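Local coordinates for CELL division control protein 6 (Pyrobaculum aerophilum, PDB 1FNN), which binds ADP and magnesium as a AAA+ ATPase of the Cdc6/Cdc18 family and is probably involved in regulating DNA replication, at residues G92-S97 / M127-D132; L295-S300 / T364-G369; D245-S250 / K260-E265. All coordinates share one frame; numbering follows the deposited sequence.

All three contacts are buried and apolar, with no hydrogen bond between their paired segments, yet each lies in a different part of the chain. Contact 1 joins a helix to the central parallel sheet of the AAA+ core. Contact 3 joins a helix of the lid to the loop that leads into the next lid helix, and contact 2 sets a helix on the antiparallel sheet of the C-terminal winged helix domain. Contacts 1 and 2 both pair helix with sheet, contact 2 also reaching just past its strand, but contact 1 uses a thioether and contact 2 branched methyls alone; contact 3 adds a serine. The centres of contacts 2 and 3 are about 18 Å apart.

Contact 1. Residues G92-S97 / M127-D132; sequences GEIARS and MFLVLD
I94 of helix 87-97 packs on M127 and L129 of the strand that ends in the Walker B aspartate of the AAA+ core. The assignment rests on topology and sequence: strand 127-132 belongs to a parallel five-stranded sheet of P-loop NTPase order, four hydrophobic residues precede D132, and D132 is a known magnesium ligand of this protein, although no magnesium is bound to it here. Helix 87-97 lies in the crossover connection between the neighbouring strands 75-80 and 127-132.

One helix residue carries the contact. The CA atoms of I94 and L129 are 8.6 Å apart, and I94 bridges the separation with both its branches. Its CG2, set anti to the backbone N (chi1 of CG1 -73°), meets the sulfur of M127, with 4.1 Å between I94 CG2 and M127 SD. The longer branch runs across to L129. Each of these strand side chains crosses I94 at about a right angle, so the contact is made over a few atoms, without the chains running alongside one another. M127 is extended until its last torsion, where a bend (chi3 57°) leaves M127 CE 4.6 Å from I94 CG2, farther than the sulfur.

M127 and L129 are two residues apart and share the sheet face that receives the helix. F145 of helix 139-148 packs on both I94 and L129 and extends the apolar layer, while at the strand's end D132 OD2 is hydrogen-bonded to T58 OG1 and Y78 OH, beside the nucleotide site. On the helix, R96 NH1 and E93 OE2 pair by charge at 2.9 Å, the oxygen well out of the guanidinium plane. The L129 CD1 methyl rests on the end of the I94 branch, 4.0 Å from I94 CD1 and 4.1 Å from I94 CG1.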
ATOM      1  N   GLY A  92      -3.290  -6.411 -28.215  1.00 45.90           N
ATOM      2  CA  GLY A  92      -4.717  -6.242 -28.350  1.00 43.63           C
ATOM      3  C   GLY A  92      -5.254  -5.069 -27.530  1.00 45.72           C
ATOM      4  O   GLY A  92      -6.120  -4.311 -27.999  1.00 42.10           O
ATOM      5  N   GLU A  93      -4.808  -4.928 -26.274  1.00 43.92           N
ATOM      6  CA  GLU A  93      -5.275  -3.820 -25.445  1.00 42.92           C
ATOM      7  C   GLU A  93      -4.714  -2.489 -25.938  1.00 42.06           C
ATOM      8  O   GLU A  93      -5.475  -1.528 -26.106  1.00 42.03           O
ATOM      9  CB  GLU A  93      -4.960  -4.066 -23.966  1.00 45.98           C
ATOM     10  CG  GLU A  93      -5.365  -2.920 -23.043  1.00 43.46           C
ATOM     11  CD  GLU A  93      -6.857  -2.633 -23.066  1.00 54.19           C
ATOM     12  OE1 GLU A  93      -7.580  -3.466 -23.671  1.00 44.55           O
ATOM     13  OE2 GLU A  93      -7.292  -1.598 -22.490  1.00 44.79           O
ATOM     14  N   ILE A  94      -3.482  -2.464 -26.456  1.00 40.39           N
ATOM     15  CA  ILE A  94      -2.916  -1.248 -27.037  1.00 38.04           C
ATOM     16  C   ILE A  94      -3.707  -0.841 -28.270  1.00 40.41           C
ATOM     17  O   ILE A  94      -4.060   0.310 -28.509  1.00 36.38           O
ATOM     18  CB  ILE A  94      -1.446  -1.494 -27.469  1.00 41.83           C
ATOM     19  CG1 ILE A  94      -0.576  -1.580 -26.217  1.00 44.28           C
ATOM     20  CG2 ILE A  94      -0.894  -0.396 -28.380  1.00 36.23           C
ATOM     21  CD1 ILE A  94       0.851  -2.043 -26.440  1.00 46.76           C
ATOM     22  N   ALA A  95      -4.002  -1.857 -29.104  1.00 40.21           N
ATOM     23  CA  ALA A  95      -4.775  -1.631 -30.327  1.00 39.42           C
ATOM     24  C   ALA A  95      -6.169  -1.101 -30.051  1.00 43.57           C
ATOM     25  O   ALA A  95      -6.747  -0.208 -30.708  1.00 44.54           O
ATOM     26  CB  ALA A  95      -4.845  -2.988 -31.051  1.00 38.96           C
ATOM     27  N   ARG A  96      -6.807  -1.686 -29.033  1.00 41.74           N
ATOM     28  CA  ARG A  96      -8.117  -1.187 -28.621  1.00 43.35           C
ATOM     29  C   ARG A  96      -8.018   0.234 -28.097  1.00 43.72           C
ATOM     30  O   ARG A  96      -8.821   1.114 -28.441  1.00 40.14           O
ATOM     31  CB  ARG A  96      -8.667  -2.126 -27.553  1.00 46.62           C
ATOM     32  CG  ARG A  96     -10.125  -1.897 -27.202  1.00 61.67           C
ATOM     33  CD  ARG A  96     -10.503  -2.623 -25.920  1.00 70.38           C
ATOM     34  NE  ARG A  96     -10.676  -1.740 -24.784  1.00 80.91           N
ATOM     35  CZ  ARG A  96      -9.895  -0.819 -24.264  1.00 85.16           C
ATOM     36  NH1 ARG A  96      -8.694  -0.519 -24.746  1.00 92.14           N
ATOM     37  NH2 ARG A  96     -10.281  -0.126 -23.199  1.00 90.98           N
ATOM     38  N   SER A  97      -6.975   0.497 -27.287  1.00 40.06           N
ATOM     39  CA  SER A  97      -6.875   1.853 -26.718  1.00 37.60           C
ATOM     40  C   SER A  97      -6.563   2.866 -27.799  1.00 38.17           C
ATOM     41  O   SER A  97      -7.029   3.999 -27.737  1.00 35.70           O
ATOM     42  CB  SER A  97      -5.828   1.857 -25.583  1.00 40.54           C
ATOM     43  OG  SER A  97      -5.517   3.242 -25.327  1.00 41.04           O
ATOM     44  N   MET A 127       2.278   8.005 -28.111  1.00 34.73           N
ATOM     45  CA  MET A 127       1.786   7.120 -27.084  1.00 36.96           C
ATOM     46  C   MET A 127       2.633   7.209 -25.800  1.00 38.41           C
ATOM     47  O   MET A 127       3.846   7.010 -25.839  1.00 34.75           O
ATOM     48  CB  MET A 127       1.849   5.680 -27.641  1.00 32.57           C
ATOM     49  CG  MET A 127       1.421   4.647 -26.638  1.00 30.31           C
ATOM     50  SD  MET A 127       1.132   2.994 -27.192  1.00 33.70           S
ATOM     51  CE  MET A 127       2.691   2.519 -27.940  1.00 36.36           C
ATOM     52  N   PHE A 128       1.972   7.515 -24.698  1.00 38.19           N
ATOM     53  CA  PHE A 128       2.585   7.352 -23.366  1.00 36.94           C
ATOM     54  C   PHE A 128       2.105   5.977 -22.871  1.00 38.44           C
ATOM     55  O   PHE A 128       0.962   5.831 -22.435  1.00 33.38           O
ATOM     56  CB  PHE A 128       2.130   8.476 -22.460  1.00 38.88           C
ATOM     57  CG  PHE A 128       2.399   8.415 -20.992  1.00 35.62           C
ATOM     58  CD1 PHE A 128       1.578   9.117 -20.130  1.00 40.70           C
ATOM     59  CD2 PHE A 128       3.444   7.686 -20.447  1.00 39.36           C
ATOM     60  CE1 PHE A 128       1.786   9.094 -18.753  1.00 45.93           C
ATOM     61  CE2 PHE A 128       3.658   7.656 -19.077  1.00 38.36           C
ATOM     62  CZ  PHE A 128       2.827   8.361 -18.229  1.00 36.12           C
ATOM     63  N   LEU A 129       2.973   4.996 -22.969  1.00 35.22           N
ATOM     64  CA  LEU A 129       2.654   3.620 -22.653  1.00 35.65           C
ATOM     65  C   LEU A 129       3.127   3.233 -21.257  1.00 37.52           C
ATOM     66  O   LEU A 129       4.253   3.518 -20.830  1.00 35.59           O
ATOM     67  CB  LEU A 129       3.288   2.731 -23.726  1.00 33.74           C
ATOM     68  CG  LEU A 129       3.139   1.215 -23.578  1.00 37.58           C
ATOM     69  CD1 LEU A 129       1.666   0.776 -23.670  1.00 33.96           C
ATOM     70  CD2 LEU A 129       3.992   0.492 -24.624  1.00 32.03           C
ATOM     71  N   VAL A 130       2.168   2.804 -20.432  1.00 35.87           N
ATOM     72  CA  VAL A 130       2.513   2.385 -19.083  1.00 35.41           C
ATOM     73  C   VAL A 130       2.343   0.863 -19.033  1.00 37.72           C
ATOM     74  O   VAL A 130       1.237   0.356 -19.279  1.00 37.25           O
ATOM     75  CB  VAL A 130       1.592   3.052 -18.029  1.00 34.18           C
ATOM     76  CG1 VAL A 130       1.923   2.478 -16.657  1.00 36.69           C
ATOM     77  CG2 VAL A 130       1.771   4.582 -18.037  1.00 35.97           C
ATOM     78  N   LEU A 131       3.408   0.164 -18.651  1.00 34.83           N
ATOM     79  CA  LEU A 131       3.224  -1.270 -18.361  1.00 37.08           C
ATOM     80  C   LEU A 131       3.246  -1.480 -16.859  1.00 39.55           C
ATOM     81  O   LEU A 131       4.335  -1.630 -16.277  1.00 37.56           O
ATOM     82  CB  LEU A 131       4.343  -2.057 -19.066  1.00 38.39           C
ATOM     83  CG  LEU A 131       4.434  -1.820 -20.577  1.00 38.48           C
ATOM     84  CD1 LEU A 131       5.617  -2.594 -21.173  1.00 40.29           C
ATOM     85  CD2 LEU A 131       3.140  -2.209 -21.300  1.00 37.81           C
ATOM     86  N   ASP A 132       2.075  -1.400 -16.223  1.00 36.42           N
ATOM     87  CA  ASP A 132       1.961  -1.500 -14.782  1.00 38.27           C
ATOM     88  C   ASP A 132       2.085  -2.961 -14.346  1.00 39.06           C
ATOM     89  O   ASP A 132       1.855  -3.871 -15.143  1.00 38.22           O
ATOM     90  CB  ASP A 132       0.612  -0.953 -14.268  1.00 33.33           C
ATOM     91  CG  ASP A 132       0.735  -0.354 -12.888  1.00 37.20           C
ATOM     92  OD1 ASP A 132       1.742  -0.640 -12.179  1.00 33.52           O
ATOM     93  OD2 ASP A 132      -0.161   0.411 -12.476  1.00 35.56           O
TER

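Contact 2. Residues L295-S300 / T364-G369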
ATOM      1  N   LEU A 295      -2.211  -9.749  29.387  1.00 34.01           N
ATOM      2  CA  LEU A 295      -3.563  -9.772  29.921  1.00 34.70           C
ATOM      3  C   LEU A 295      -3.943  -8.451  30.544  1.00 35.05           C
ATOM      4  O   LEU A 295      -5.091  -7.951  30.381  1.00 37.62           O
ATOM      5  CB  LEU A 295      -3.795 -10.885  30.978  1.00 38.71           C
ATOM      6  CG  LEU A 295      -5.182 -11.021  31.567  1.00 37.26           C
ATOM      7  CD1 LEU A 295      -6.249 -11.105  30.444  1.00 40.09           C
ATOM      8  CD2 LEU A 295      -5.279 -12.325  32.375  1.00 38.37           C
ATOM      9  N   ALA A 296      -3.025  -7.797  31.270  1.00 30.08           N
ATOM     10  CA  ALA A 296      -3.366  -6.546  31.911  1.00 34.30           C
ATOM     11  C   ALA A 296      -3.705  -5.449  30.836  1.00 35.65           C
ATOM     12  O   ALA A 296      -4.431  -4.497  31.130  1.00 34.95           O
ATOM     13  CB  ALA A 296      -2.143  -6.033  32.670  1.00 33.61           C
ATOM     14  N   ILE A 297      -2.872  -5.359  29.827  1.00 32.38           N
ATOM     15  CA  ILE A 297      -3.060  -4.355  28.747  1.00 34.99           C
ATOM     16  C   ILE A 297      -4.425  -4.623  28.122  1.00 32.07           C
ATOM     17  O   ILE A 297      -5.238  -3.729  27.914  1.00 39.84           O
ATOM     18  CB  ILE A 297      -1.932  -4.513  27.722  1.00 35.65           C
ATOM     19  CG1 ILE A 297      -0.579  -4.062  28.309  1.00 34.58           C
ATOM     20  CG2 ILE A 297      -2.239  -3.702  26.444  1.00 37.45           C
ATOM     21  CD1 ILE A 297       0.590  -4.476  27.418  1.00 37.05           C
ATOM     22  N   VAL A 298      -4.755  -5.854  27.779  1.00 29.72           N
ATOM     23  CA  VAL A 298      -6.053  -6.267  27.329  1.00 34.28           C
ATOM     24  C   VAL A 298      -7.168  -5.794  28.250  1.00 39.05           C
ATOM     25  O   VAL A 298      -8.194  -5.244  27.765  1.00 33.53           O
ATOM     26  CB  VAL A 298      -6.168  -7.777  27.109  1.00 30.34           C
ATOM     27  CG1 VAL A 298      -7.646  -8.157  26.854  1.00 37.95           C
ATOM     28  CG2 VAL A 298      -5.302  -8.278  25.968  1.00 31.76           C
ATOM     29  N   ARG A 299      -7.054  -5.979  29.571  1.00 33.61           N
ATOM     30  CA  ARG A 299      -8.080  -5.513  30.504  1.00 34.52           C
ATOM     31  C   ARG A 299      -8.226  -4.006  30.611  1.00 36.72           C
ATOM     32  O   ARG A 299      -9.378  -3.460  30.635  1.00 40.23           O
ATOM     33  CB  ARG A 299      -7.867  -6.082  31.952  1.00 38.53           C
ATOM     34  CG  ARG A 299      -8.161  -7.578  31.939  1.00 52.17           C
ATOM     35  CD  ARG A 299      -8.481  -8.169  33.303  1.00 57.91           C
ATOM     36  NE  ARG A 299      -8.612  -9.630  33.175  1.00 60.40           N
ATOM     37  CZ  ARG A 299      -8.594 -10.447  34.227  1.00 56.10           C
ATOM     38  NH1 ARG A 299      -8.458  -9.944  35.445  1.00 55.09           N
ATOM     39  NH2 ARG A 299      -8.717 -11.754  34.021  1.00 64.23           N
ATOM     40  N   SER A 300      -7.165  -3.237  30.569  1.00 32.04           N
ATOM     41  CA  SER A 300      -7.263  -1.799  30.615  1.00 34.07           C
ATOM     42  C   SER A 300      -7.963  -1.287  29.301  1.00 38.62           C
ATOM     43  O   SER A 300      -8.607  -0.251  29.399  1.00 38.38           O
ATOM     44  CB  SER A 300      -5.939  -1.071  30.676  1.00 43.83           C
ATOM     45  OG  SER A 300      -5.120  -1.604  31.708  1.00 51.01           O
ATOM     46  N   THR A 364       4.305   6.894  27.376  1.00 52.40           N
ATOM     47  CA  THR A 364       4.204   5.762  26.439  1.00 46.91           C
ATOM     48  C   THR A 364       2.767   5.314  26.311  1.00 44.22           C
ATOM     49  O   THR A 364       2.156   5.002  27.345  1.00 40.00           O
ATOM     50  CB  THR A 364       5.090   4.570  26.838  1.00 47.66           C
ATOM     51  OG1 THR A 364       6.457   5.003  26.803  1.00 44.88           O
ATOM     52  CG2 THR A 364       5.002   3.467  25.800  1.00 46.05           C
ATOM     53  N   LEU A 365       2.278   5.150  25.066  1.00 38.49           N
ATOM     54  CA  LEU A 365       0.927   4.726  24.859  1.00 36.04           C
ATOM     55  C   LEU A 365       0.907   3.336  24.247  1.00 34.85           C
ATOM     56  O   LEU A 365       1.777   3.013  23.455  1.00 36.81           O
ATOM     57  CB  LEU A 365       0.138   5.651  23.894  1.00 41.37           C
ATOM     58  CG  LEU A 365       0.029   7.115  24.341  1.00 50.12           C
ATOM     59  CD1 LEU A 365      -0.586   7.987  23.237  1.00 46.77           C
ATOM     60  CD2 LEU A 365      -0.780   7.254  25.628  1.00 43.74           C
ATOM     61  N   ILE A 366      -0.084   2.546  24.639  1.00 34.20           N
ATOM     62  CA  ILE A 366      -0.139   1.177  24.131  1.00 35.21           C
ATOM     63  C   ILE A 366      -1.472   0.876  23.473  1.00 32.96           C
ATOM     64  O   ILE A 366      -2.557   1.121  24.023  1.00 37.03           O
ATOM     65  CB  ILE A 366       0.027   0.186  25.326  1.00 35.55           C
ATOM     66  CG1 ILE A 366       1.352   0.459  26.079  1.00 35.38           C
ATOM     67  CG2 ILE A 366       0.041  -1.263  24.835  1.00 29.98           C
ATOM     68  CD1 ILE A 366       1.322  -0.272  27.436  1.00 41.44           C
ATOM     69  N   SER A 367      -1.371   0.168  22.358  1.00 33.34           N
ATOM     70  CA  SER A 367      -2.601  -0.250  21.693  1.00 32.73           C
ATOM     71  C   SER A 367      -2.486  -1.689  21.263  1.00 27.97           C
ATOM     72  O   SER A 367      -1.382  -2.206  21.017  1.00 36.32           O
ATOM     73  CB  SER A 367      -2.760   0.622  20.394  1.00 36.67           C
ATOM     74  OG  SER A 367      -3.728  -0.055  19.575  1.00 33.37           O
ATOM     75  N   ILE A 368      -3.576  -2.384  21.151  1.00 28.90           N
ATOM     76  CA  ILE A 368      -3.618  -3.696  20.533  1.00 31.16           C
ATOM     77  C   ILE A 368      -4.591  -3.472  19.323  1.00 34.90           C
ATOM     78  O   ILE A 368      -5.804  -3.646  19.472  1.00 36.48           O
ATOM     79  CB  ILE A 368      -4.135  -4.805  21.436  1.00 32.13           C
ATOM     80  CG1 ILE A 368      -3.064  -5.101  22.542  1.00 37.40           C
ATOM     81  CG2 ILE A 368      -4.441  -6.087  20.686  1.00 32.45           C
ATOM     82  CD1 ILE A 368      -3.696  -6.016  23.613  1.00 36.76           C
ATOM     83  N   GLY A 369      -4.021  -3.401  18.126  1.00 38.94           N
ATOM     84  CA  GLY A 369      -4.904  -3.110  16.976  1.00 38.73           C
ATOM     85  C   GLY A 369      -5.200  -4.310  16.098  1.00 38.36           C
ATOM     86  O   GLY A 369      -6.087  -4.185  15.218  1.00 37.39           O
TER
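I297 pushes its CG2 methyl from helix 288-304 into a hollow between I366 and I368 on segment 364-369. The rims of this hollow are I366 CG2 and I368 CD1, which stand 6.2 Å apart. Into it goes I297 CG2, lying 3.7 Å from I366 CG2 and 3.9 Å from I368 CD1. A chi1 of -70° swings I297 CG1 to the side of the backbone N and leaves CG2 on the far side from it, facing the hollow; the longer branch passes over the I366 methyl at nearly van der Waals range.

The fit is reciprocal. On the helix, I297 CG2 and V298 CG2 are 5.5 Å apart, and the dip between these neighbours receives the tip of I368. The nearest approach of the whole contact is here, 3.6 Å between I368 CD1 and V298 CG2. An extended longer branch (chi2 169°) is what carries the I368 tip so far toward the helix. I297 and I366 meet at about a right angle, whereas I368 enters at a slant to both helix residues. S367, between the two isoleucines, points away from the helix.

Further residues complete the layer: A314 packs on I297, I309 on I366 and L376 on V298. The I368 carbonyl oxygen is hydrogen-bonded to R268 NE, tying this segment to lid helix 264-274. A helix laid over the middle strand of a small three-stranded antiparallel sheet, here through I366 and through I368 just past the strand's end, belongs to the hydrophobic core of a winged helix domain.

Contact 3. Residues D245-S250 / K260-E265; sequences DILYRS and KHIAPE
I262 makes a small buried contact between a helix and the loop that precedes the next helix, its side chain set against L247 and S250 of helix 240-256. The nearest CA pair, S250 and I262, is 6.5 Å apart, close enough for the isoleucine to rest on backbone as well as side-chain atoms. Its CG2 meets the serine at the methylene, with 3.8 Å between I262 CG2 and S250 CB. The S250 carbonyl oxygen is near too, 3.9 Å from I262 CG2. Extended along chi2 (172°), the other branch reaches one turn back along the helix and puts I262 CD1 4.2 Å from L247 CD1, the two side chains crossing at about a right angle.

The serine hydroxyl does not join this apolar patch. S250 OG donates to I246 O at 2.7 Å, on the opposite face of that carbonyl plane from S250 N, which bonds to the same oxygen. One oxygen thus takes both donors, and the hydroxyl is held against its own helix while CB faces the isoleucine.

Both segments lie in the helical lid of the AAA+ ATPase, here the Cdc6 lid domain. L220 and I223 of helix 217-227 also pack on L247, whose side chain is about 4 Å from that of R205, an ADP-binding residue. Cut back to an alanine, I262 loses CG2 and CD1 and is likely to leave S250 CB and L247 CD1 without their partner on the loop and a gap between loop and helix. Immediately after I262, A263 is the N-cap of helix 264-274, and its N is hydrogen-bonded to D266 OD2, a side chain of the helix's first turn. On helix 240-256, a salt bridge spans one turn from R249 NE to D245 OD1 at 2.7 Å, the oxygen being met from above the carboxylate plane.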
ATOM      1  N   ASP A 245      -8.215   0.324   3.285  1.00 30.17           N
ATOM      2  CA  ASP A 245      -9.182  -0.757   3.352  1.00 33.25           C
ATOM      3  C   ASP A 245      -9.613  -0.966   4.818  1.00 35.06           C
ATOM      4  O   ASP A 245     -10.803  -1.057   5.103  1.00 32.26           O
ATOM      5  CB  ASP A 245      -8.498  -1.990   2.767  1.00 38.60           C
ATOM      6  CG  ASP A 245      -9.249  -3.281   2.641  1.00 44.24           C
ATOM      7  OD1 ASP A 245     -10.469  -3.353   2.773  1.00 46.26           O
ATOM      8  OD2 ASP A 245      -8.662  -4.352   2.394  1.00 51.30           O
ATOM      9  N   ILE A 246      -8.648  -0.881   5.764  1.00 33.10           N
ATOM     10  CA  ILE A 246      -9.038  -1.048   7.167  1.00 33.57           C
ATOM     11  C   ILE A 246      -9.884   0.106   7.642  1.00 31.89           C
ATOM     12  O   ILE A 246     -10.840  -0.122   8.400  1.00 33.15           O
ATOM     13  CB  ILE A 246      -7.768  -1.242   8.072  1.00 31.93           C
ATOM     14  CG1 ILE A 246      -7.197  -2.645   7.786  1.00 32.31           C
ATOM     15  CG2 ILE A 246      -8.178  -1.025   9.526  1.00 32.30           C
ATOM     16  CD1 ILE A 246      -5.736  -2.771   8.318  1.00 37.94           C
ATOM     17  N   LEU A 247      -9.544   1.357   7.305  1.00 34.11           N
ATOM     18  CA  LEU A 247     -10.355   2.498   7.690  1.00 37.95           C
ATOM     19  C   LEU A 247     -11.811   2.362   7.209  1.00 37.80           C
ATOM     20  O   LEU A 247     -12.788   2.514   7.969  1.00 31.85           O
ATOM     21  CB  LEU A 247      -9.765   3.813   7.161  1.00 38.05           C
ATOM     22  CG  LEU A 247     -10.537   5.108   7.368  1.00 42.78           C
ATOM     23  CD1 LEU A 247     -10.887   5.349   8.854  1.00 41.32           C
ATOM     24  CD2 LEU A 247      -9.758   6.336   6.897  1.00 33.98           C
ATOM     25  N   TYR A 248     -11.939   1.982   5.941  1.00 35.88           N
ATOM     26  CA  TYR A 248     -13.294   1.892   5.348  1.00 36.18           C
ATOM     27  C   TYR A 248     -14.103   0.762   5.974  1.00 36.33           C
ATOM     28  O   TYR A 248     -15.273   0.893   6.356  1.00 33.79           O
ATOM     29  CB  TYR A 248     -13.126   1.639   3.840  1.00 38.04           C
ATOM     30  CG  TYR A 248     -14.427   1.509   3.069  1.00 37.60           C
ATOM     31  CD1 TYR A 248     -15.389   2.508   3.150  1.00 37.42           C
ATOM     32  CD2 TYR A 248     -14.679   0.402   2.272  1.00 37.21           C
ATOM     33  CE1 TYR A 248     -16.587   2.419   2.456  1.00 36.75           C
ATOM     34  CE2 TYR A 248     -15.878   0.301   1.571  1.00 39.64           C
ATOM     35  CZ  TYR A 248     -16.813   1.312   1.674  1.00 39.66           C
ATOM     36  OH  TYR A 248     -18.009   1.205   0.972  1.00 41.55           O
ATOM     37  N   ARG A 249     -13.520  -0.432   6.115  1.00 36.94           N
ATOM     38  CA  ARG A 249     -14.139  -1.532   6.833  1.00 35.35           C
ATOM     39  C   ARG A 249     -14.510  -1.181   8.281  1.00 35.09           C
ATOM     40  O   ARG A 249     -15.608  -1.571   8.709  1.00 39.45           O
ATOM     41  CB  ARG A 249     -13.223  -2.775   6.931  1.00 37.23           C
ATOM     42  CG  ARG A 249     -13.239  -3.573   5.631  1.00 38.12           C
ATOM     43  CD  ARG A 249     -12.031  -4.466   5.523  1.00 38.80           C
ATOM     44  NE  ARG A 249     -11.801  -5.194   4.295  1.00 37.63           N
ATOM     45  CZ  ARG A 249     -12.389  -6.311   3.930  1.00 36.66           C
ATOM     46  NH1 ARG A 249     -12.072  -6.858   2.778  1.00 38.03           N
ATOM     47  NH2 ARG A 249     -13.297  -6.891   4.713  1.00 42.11           N
ATOM     48  N   SER A 250     -13.757  -0.317   8.929  1.00 34.76           N
ATOM     49  CA  SER A 250     -14.024   0.042  10.316  1.00 39.85           C
ATOM     50  C   SER A 250     -15.187   1.023  10.338  1.00 39.63           C
ATOM     51  O   SER A 250     -15.966   1.013  11.287  1.00 37.28           O
ATOM     52  CB  SER A 250     -12.805   0.659  11.015  1.00 38.70           C
ATOM     53  OG  SER A 250     -11.713  -0.295  10.992  1.00 40.92           O
ATOM     54  N   LYS A 260     -22.174   6.106  15.863  1.00 48.08           N
ATOM     55  CA  LYS A 260     -21.870   7.309  15.121  1.00 52.77           C
ATOM     56  C   LYS A 260     -20.365   7.561  15.012  1.00 49.25           C
ATOM     57  O   LYS A 260     -19.986   8.639  14.542  1.00 41.84           O
ATOM     58  CB  LYS A 260     -22.457   8.546  15.819  1.00 61.53           C
ATOM     59  CG  LYS A 260     -23.965   8.677  15.718  1.00 74.76           C
ATOM     60  CD  LYS A 260     -24.456   9.887  16.518  1.00 83.56           C
ATOM     61  CE  LYS A 260     -25.969   9.850  16.689  1.00 90.39           C
ATOM     62  NZ  LYS A 260     -26.429  10.746  17.793  1.00 93.50           N
ATOM     63  N   HIS A 261     -19.605   6.846  15.856  1.00 47.38           N
ATOM     64  CA  HIS A 261     -18.155   7.038  15.958  1.00 47.56           C
ATOM     65  C   HIS A 261     -17.428   5.718  15.735  1.00 43.96           C
ATOM     66  O   HIS A 261     -17.981   4.644  16.014  1.00 43.20           O
ATOM     67  CB  HIS A 261     -17.733   7.652  17.292  1.00 60.28           C
ATOM     68  CG  HIS A 261     -18.453   8.914  17.649  1.00 74.36           C
ATOM     69  ND1 HIS A 261     -17.920  10.173  17.495  1.00 80.92           N
ATOM     70  CD2 HIS A 261     -19.700   9.105  18.168  1.00 78.48           C
ATOM     71  CE1 HIS A 261     -18.795  11.082  17.897  1.00 79.78           C
ATOM     72  NE2 HIS A 261     -19.886  10.456  18.310  1.00 79.59           N
ATOM     73  N   ILE A 262     -16.276   5.731  15.063  1.00 38.30           N
ATOM     74  CA  ILE A 262     -15.598   4.432  14.876  1.00 38.46           C
ATOM     75  C   ILE A 262     -15.003   4.024  16.265  1.00 33.44           C
ATOM     76  O   ILE A 262     -14.452   4.943  16.886  1.00 36.17           O
ATOM     77  CB  ILE A 262     -14.498   4.556  13.828  1.00 37.54           C
ATOM     78  CG1 ILE A 262     -15.211   4.897  12.466  1.00 35.94           C
ATOM     79  CG2 ILE A 262     -13.769   3.238  13.609  1.00 35.63           C
ATOM     80  CD1 ILE A 262     -14.156   5.227  11.412  1.00 34.10           C
ATOM     81  N   ALA A 263     -15.183   2.805  16.668  1.00 39.26           N
ATOM     82  CA  ALA A 263     -14.516   2.473  17.998  1.00 40.95           C
ATOM     83  C   ALA A 263     -13.318   1.589  17.769  1.00 37.67           C
ATOM     84  O   ALA A 263     -13.207   0.856  16.763  1.00 36.38           O
ATOM     85  CB  ALA A 263     -15.606   1.766  18.817  1.00 40.69           C
ATOM     86  N   PRO A 264     -12.470   1.363  18.802  1.00 39.84           N
ATOM     87  CA  PRO A 264     -11.312   0.486  18.668  1.00 35.94           C
ATOM     88  C   PRO A 264     -11.694  -0.901  18.254  1.00 34.24           C
ATOM     89  O   PRO A 264     -11.058  -1.520  17.387  1.00 36.42           O
ATOM     90  CB  PRO A 264     -10.676   0.503  20.086  1.00 37.02           C
ATOM     91  CG  PRO A 264     -11.054   1.858  20.591  1.00 40.98           C
ATOM     92  CD  PRO A 264     -12.456   2.169  20.054  1.00 38.49           C
ATOM     93  N   GLU A 265     -12.809  -1.499  18.721  1.00 32.15           N
ATOM     94  CA  GLU A 265     -13.152  -2.855  18.315  1.00 34.34           C
ATOM     95  C   GLU A 265     -13.487  -2.965  16.819  1.00 37.55           C
ATOM     96  O   GLU A 265     -13.259  -4.009  16.210  1.00 32.25           O
ATOM     97  CB  GLU A 265     -14.351  -3.444  19.088  1.00 39.37           C
ATOM     98  CG  GLU A 265     -15.589  -2.571  18.921  1.00 56.77           C
ATOM     99  CD  GLU A 265     -16.781  -2.821  19.818  1.00 68.31           C
ATOM    100  OE1 GLU A 265     -16.965  -1.954  20.711  1.00 74.73           O
ATOM    101  OE2 GLU A 265     -17.535  -3.817  19.686  1.00 69.71           O
TER